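Local coordinates for protein lovastatin nonaketide synthase, polyketide synthase component (Aspergillus terreus, PDB 7CPX) that builds dihydromonacolin L, the nonaketide precursor of the cholesterol-lowering drug lovastatin, by iterative condensation, reduction and methylation in partnership with LovC, at residues Leu473-Leu477 against Leu507-Leu512; Gly1887-Leu1891 against Asp2063-Val2069. The protein carries 2 engineered substitutions. All coordinates share one frame; numbering follows the deposited sequence.

Coming from the N terminus, the chain first passes through the ketosynthase and then reaches contact 1. There strand 475-479 meets helix 504-513 across an intervening 29 residues, most of them helical, a short-range closure that packs the helix on the edge strand of a small antiparallel sheet. Contact 2 begins far downstream in sequence. It ties strand 1887-1898 to the 2063-2069 segment, two neighbours of strand 1869-1883, over 171 residues of mixed helix and strand, a much longer closure. The two are in series: contact 1 is complete before contact 2 starts, and they neither nest nor cross. Their centres lie about 105 Å apart, on opposite sides of the chain's centre, and nothing in one touches the other.

Contact 1 of 2, residues Leu473-Leu477 against Leu507-Leu512; sequences LPLVL and LTWSLL
The flat peptide carbonyl of V476 meets L511 at its oxygen end, and the branches of L511 part from there, CD1 lying 3.5 Å from CG of L475 and CD2 lying 3.8 Å from CD2 of L477. The P474 ring is puckered and touches the helix lightly, its CD 4.3 Å from CD1 of L512, while its CB points away. The indole of W509 is turned off the contact toward K514, C918 and D906. Leucine branches and the T508 methyl face the strand. L475, with CG turned anti to its own N (chi1 -177°), also reaches the preceding turn of the helix, where its CD1 touches CD2 of L507 at 4.1 Å. On the other flank V476 and L512 cross at about a right angle, CG1 of V476 being 3.4 Å from CD2 of L512. The second branch of L512 covers L473, CD1 against CB at 3.5 Å. Near the loop, T508 turns its methyl to the strand, CG2 lying 3.2 Å from L473 O; its hydroxyl, at chi1 57°, bonds back to the carbonyls of H505 and L504. The segment axes come within 7.1 Å and run at 33° to each other. Strand 475-479 pairs with 520-524 through L475 and L477, in a three-stranded antiparallel sheet consistent with the linker domain between ketosynthase and acyltransferase in this family. W895 of helix 883-898 packs on V476 and L512, and helix 482-498 packs on L477 and L507. No hydrogen bond or charge pair spans the two segments, so what joins them is the burial of leucine, valine and threonine methyls, with the threonine hydroxyl satisfied inside its own helix.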
# COMPACT_ATOMS: atom_id res chain seq x y z
N LEU A 473 7.59 52.96 -42.09
CA LEU A 473 6.76 51.79 -42.28
C LEU A 473 5.79 51.63 -41.11
O LEU A 473 6.06 52.11 -40.01
CB LEU A 473 7.60 50.53 -42.42
CG LEU A 473 8.36 50.30 -43.73
CD1 LEU A 473 7.41 50.28 -44.91
CD2 LEU A 473 9.44 51.34 -43.92
N PRO A 474 4.65 50.97 -41.32
CA PRO A 474 3.76 50.69 -40.20
C PRO A 474 4.40 49.74 -39.21
O PRO A 474 5.19 48.86 -39.57
CB PRO A 474 2.53 50.06 -40.87
CG PRO A 474 3.06 49.48 -42.14
CD PRO A 474 4.16 50.39 -42.59
N LEU A 475 4.06 49.92 -37.94
CA LEU A 475 4.55 49.06 -36.87
C LEU A 475 3.66 47.83 -36.83
O LEU A 475 2.52 47.89 -36.37
CB LEU A 475 4.57 49.81 -35.54
CG LEU A 475 5.13 49.07 -34.32
CD1 LEU A 475 5.64 50.07 -33.30
CD2 LEU A 475 4.08 48.17 -33.70
N VAL A 476 4.17 46.71 -37.32
CA VAL A 476 3.36 45.50 -37.52
C VAL A 476 3.62 44.52 -36.39
O VAL A 476 4.77 44.30 -35.99
CB VAL A 476 3.67 44.86 -38.89
CG1 VAL A 476 3.40 45.85 -40.00
CG2 VAL A 476 5.11 44.37 -38.94
N LEU A 477 2.55 43.94 -35.86
CA LEU A 477 2.62 42.92 -34.83
C LEU A 477 1.72 41.76 -35.23
O LEU A 477 0.70 41.95 -35.89
CB LEU A 477 2.21 43.47 -33.47
CG LEU A 477 3.02 44.68 -32.99
CD1 LEU A 477 2.37 45.31 -31.77
CD2 LEU A 477 4.45 44.27 -32.68
N LEU A 507 12.98 50.01 -36.19
CA LEU A 507 12.03 49.20 -35.43
C LEU A 507 10.96 48.61 -36.35
O LEU A 507 10.70 47.40 -36.34
CB LEU A 507 11.40 50.05 -34.33
CG LEU A 507 10.74 49.33 -33.15
CD1 LEU A 507 10.39 50.33 -32.07
CD2 LEU A 507 9.50 48.58 -33.59
N THR A 508 10.33 49.47 -37.16
CA THR A 508 9.27 48.99 -38.05
C THR A 508 9.82 48.05 -39.11
O THR A 508 9.17 47.05 -39.46
CB THR A 508 8.56 50.18 -38.70
OG1 THR A 508 9.52 50.98 -39.41
CG2 THR A 508 7.87 51.02 -37.64
N TRP A 509 11.01 48.34 -39.63
CA TRP A 509 11.60 47.45 -40.64
C TRP A 509 11.91 46.08 -40.05
O TRP A 509 11.73 45.06 -40.72
CB TRP A 509 12.86 48.08 -41.22
CG TRP A 509 13.59 47.17 -42.15
CD1 TRP A 509 13.33 46.97 -43.48
CD2 TRP A 509 14.70 46.32 -41.83
NE1 TRP A 509 14.21 46.06 -44.00
CE2 TRP A 509 15.06 45.64 -43.01
CE3 TRP A 509 15.42 46.07 -40.66
CZ2 TRP A 509 16.11 44.73 -43.06
CZ3 TRP A 509 16.46 45.16 -40.71
CH2 TRP A 509 16.80 44.51 -41.90
N SER A 510 12.39 46.04 -38.80
CA SER A 510 12.61 44.76 -38.15
C SER A 510 11.29 44.02 -37.93
O SER A 510 11.22 42.81 -38.12
CB SER A 510 13.34 44.97 -36.82
OG SER A 510 12.62 45.86 -35.98
N LEU A 511 10.25 44.75 -37.52
CA LEU A 511 8.96 44.11 -37.29
C LEU A 511 8.35 43.58 -38.58
O LEU A 511 7.57 42.62 -38.55
CB LEU A 511 8.00 45.08 -36.61
CG LEU A 511 8.23 45.27 -35.11
CD1 LEU A 511 7.41 46.42 -34.59
CD2 LEU A 511 7.89 44.01 -34.34
N LEU A 512 8.68 44.19 -39.72
CA LEU A 512 8.12 43.76 -41.00
C LEU A 512 8.96 42.65 -41.63
O LEU A 512 8.46 41.55 -41.88
CB LEU A 512 8.02 44.95 -41.95
CG LEU A 512 6.73 45.76 -41.88
CD1 LEU A 512 6.91 47.10 -42.57
CD2 LEU A 512 5.59 44.99 -42.52

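Contact 2 of 2, residues Gly1887-Leu1891 against Asp2063-Val2069; sequences GFFYL and DLFTDTV
F1888 is the tightly packed part of this contact, buried between T2066 and V2069 with 125 Å² of its surface against the other segment. The T2066 side chain crosses it at about a right angle, its methyl lying obliquely against the ring. Further along the ring, CE2 meets L2064 C at the edge, 4.0 Å off, and CZ lies 3.6 Å from D2063 O. V2069 holds CG1 anti to its own N (chi1 175°), and both its methyls, CG1 and CG2, come to F1888 O, each at 3.2 Å. Buried Y1890 lies alongside, sliding past V2069 in the opposite direction with CE2 3.3 Å from V2069 CG2. Its OH comes 2.8 Å from D2067 O at the ring edge, but the angle is poor and it is not counted as a hydrogen bond. Strand 1869-1883 pairs antiparallel with both partners by backbone hydrogen bonds, F1889 to L1881 and T2066 to A1880, so the contact bridges two neighbours of one strand in a curled sheet. The setting is consistent with an enoyl-reductase-like region, where a Rossmann-type parallel sheet ending in strand 2057-2059 precedes the 2063-2069 segment. The open side holds exposed T2068, its CB pointing away, with partly exposed D2063, T2066 and V2069. D2067 is buried, its carboxylate bonded to T1842. G2055 of the second subunit packs against F1888.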
# COMPACT_ATOMS: atom_id res chain seq x y z
N GLY A 1887 -17.42 -24.11 39.31
CA GLY A 1887 -16.17 -24.11 38.58
C GLY A 1887 -16.27 -25.06 37.40
O GLY A 1887 -17.35 -25.53 37.07
N PHE A 1888 -15.12 -25.32 36.79
CA PHE A 1888 -15.03 -26.21 35.64
C PHE A 1888 -14.35 -27.50 36.07
O PHE A 1888 -13.26 -27.48 36.65
CB PHE A 1888 -14.25 -25.56 34.50
CG PHE A 1888 -14.99 -24.44 33.83
CD1 PHE A 1888 -15.03 -23.18 34.40
CD2 PHE A 1888 -15.65 -24.65 32.63
CE1 PHE A 1888 -15.71 -22.15 33.79
CE2 PHE A 1888 -16.33 -23.62 32.01
CZ PHE A 1888 -16.36 -22.37 32.59
N PHE A 1889 -15.00 -28.63 35.79
CA PHE A 1889 -14.51 -29.94 36.16
C PHE A 1889 -14.57 -30.86 34.95
O PHE A 1889 -15.53 -30.83 34.18
CB PHE A 1889 -15.32 -30.54 37.31
CG PHE A 1889 -15.46 -29.63 38.49
CD1 PHE A 1889 -16.45 -28.67 38.54
CD2 PHE A 1889 -14.59 -29.73 39.56
CE1 PHE A 1889 -16.58 -27.83 39.63
CE2 PHE A 1889 -14.71 -28.90 40.66
CZ PHE A 1889 -15.71 -27.95 40.69
N TYR A 1890 -13.54 -31.69 34.79
CA TYR A 1890 -13.50 -32.67 33.72
C TYR A 1890 -14.25 -33.92 34.16
O TYR A 1890 -13.97 -34.48 35.22
CB TYR A 1890 -12.06 -33.03 33.37
CG TYR A 1890 -11.22 -31.88 32.88
CD1 TYR A 1890 -11.19 -31.54 31.54
CD2 TYR A 1890 -10.43 -31.15 33.76
CE1 TYR A 1890 -10.41 -30.50 31.08
CE2 TYR A 1890 -9.65 -30.11 33.31
CZ TYR A 1890 -9.64 -29.78 31.97
OH TYR A 1890 -8.87 -28.74 31.53
N LEU A 1891 -15.20 -34.36 33.35
CA LEU A 1891 -15.95 -35.57 33.67
C LEU A 1891 -15.05 -36.78 33.42
O LEU A 1891 -14.60 -36.99 32.29
CB LEU A 1891 -17.22 -35.65 32.83
CG LEU A 1891 -18.24 -36.74 33.19
CD1 LEU A 1891 -17.77 -38.12 32.75
CD2 LEU A 1891 -18.52 -36.74 34.68
N ASP A 2063 -18.25 -20.73 28.07
CA ASP A 2063 -18.87 -20.60 29.38
C ASP A 2063 -19.32 -21.94 29.96
O ASP A 2063 -19.60 -22.01 31.16
CB ASP A 2063 -20.07 -19.65 29.30
CG ASP A 2063 -19.69 -18.28 28.79
OD1 ASP A 2063 -18.55 -17.84 29.05
OD2 ASP A 2063 -20.53 -17.63 28.13
N LEU A 2064 -19.40 -22.98 29.14
CA LEU A 2064 -19.76 -24.31 29.60
C LEU A 2064 -18.70 -25.37 29.34
O LEU A 2064 -18.71 -26.41 30.01
CB LEU A 2064 -21.08 -24.77 28.96
CG LEU A 2064 -22.33 -23.99 29.34
CD1 LEU A 2064 -22.48 -22.74 28.49
CD2 LEU A 2064 -23.57 -24.87 29.23
N PHE A 2065 -17.80 -25.14 28.39
CA PHE A 2065 -16.71 -26.06 28.10
C PHE A 2065 -15.41 -25.26 27.99
O PHE A 2065 -15.38 -24.20 27.37
CB PHE A 2065 -16.96 -26.83 26.79
CG PHE A 2065 -18.20 -27.68 26.82
CD1 PHE A 2065 -19.44 -27.11 26.59
CD2 PHE A 2065 -18.12 -29.04 27.06
CE1 PHE A 2065 -20.58 -27.89 26.61
CE2 PHE A 2065 -19.26 -29.82 27.09
CZ PHE A 2065 -20.49 -29.24 26.86
N THR A 2066 -14.35 -25.79 28.60
CA THR A 2066 -13.07 -25.09 28.60
C THR A 2066 -11.96 -26.11 28.78
O THR A 2066 -12.19 -27.25 29.17
CB THR A 2066 -13.01 -24.03 29.71
OG1 THR A 2066 -11.88 -23.17 29.48
CG2 THR A 2066 -12.86 -24.69 31.07
N ASP A 2067 -10.74 -25.66 28.48
CA ASP A 2067 -9.55 -26.48 28.62
C ASP A 2067 -8.72 -26.12 29.84
O ASP A 2067 -7.64 -26.70 30.04
CB ASP A 2067 -8.68 -26.35 27.36
CG ASP A 2067 -8.22 -24.93 27.12
OD1 ASP A 2067 -8.99 -24.00 27.41
OD2 ASP A 2067 -7.08 -24.75 26.63
N THR A 2068 -9.18 -25.18 30.66
CA THR A 2068 -8.42 -24.71 31.82
C THR A 2068 -9.29 -24.77 33.06
O THR A 2068 -10.47 -24.40 33.03
CB THR A 2068 -7.93 -23.27 31.60
OG1 THR A 2068 -7.09 -23.22 30.45
CG2 THR A 2068 -7.15 -22.78 32.82
N VAL A 2069 -8.70 -25.24 34.16
CA VAL A 2069 -9.37 -25.28 35.45
C VAL A 2069 -8.53 -24.55 36.48
O VAL A 2069 -9.05 -24.05 37.49
CB VAL A 2069 -9.65 -26.73 35.89
CG1 VAL A 2069 -10.25 -26.76 37.29
CG2 VAL A 2069 -10.56 -27.42 34.90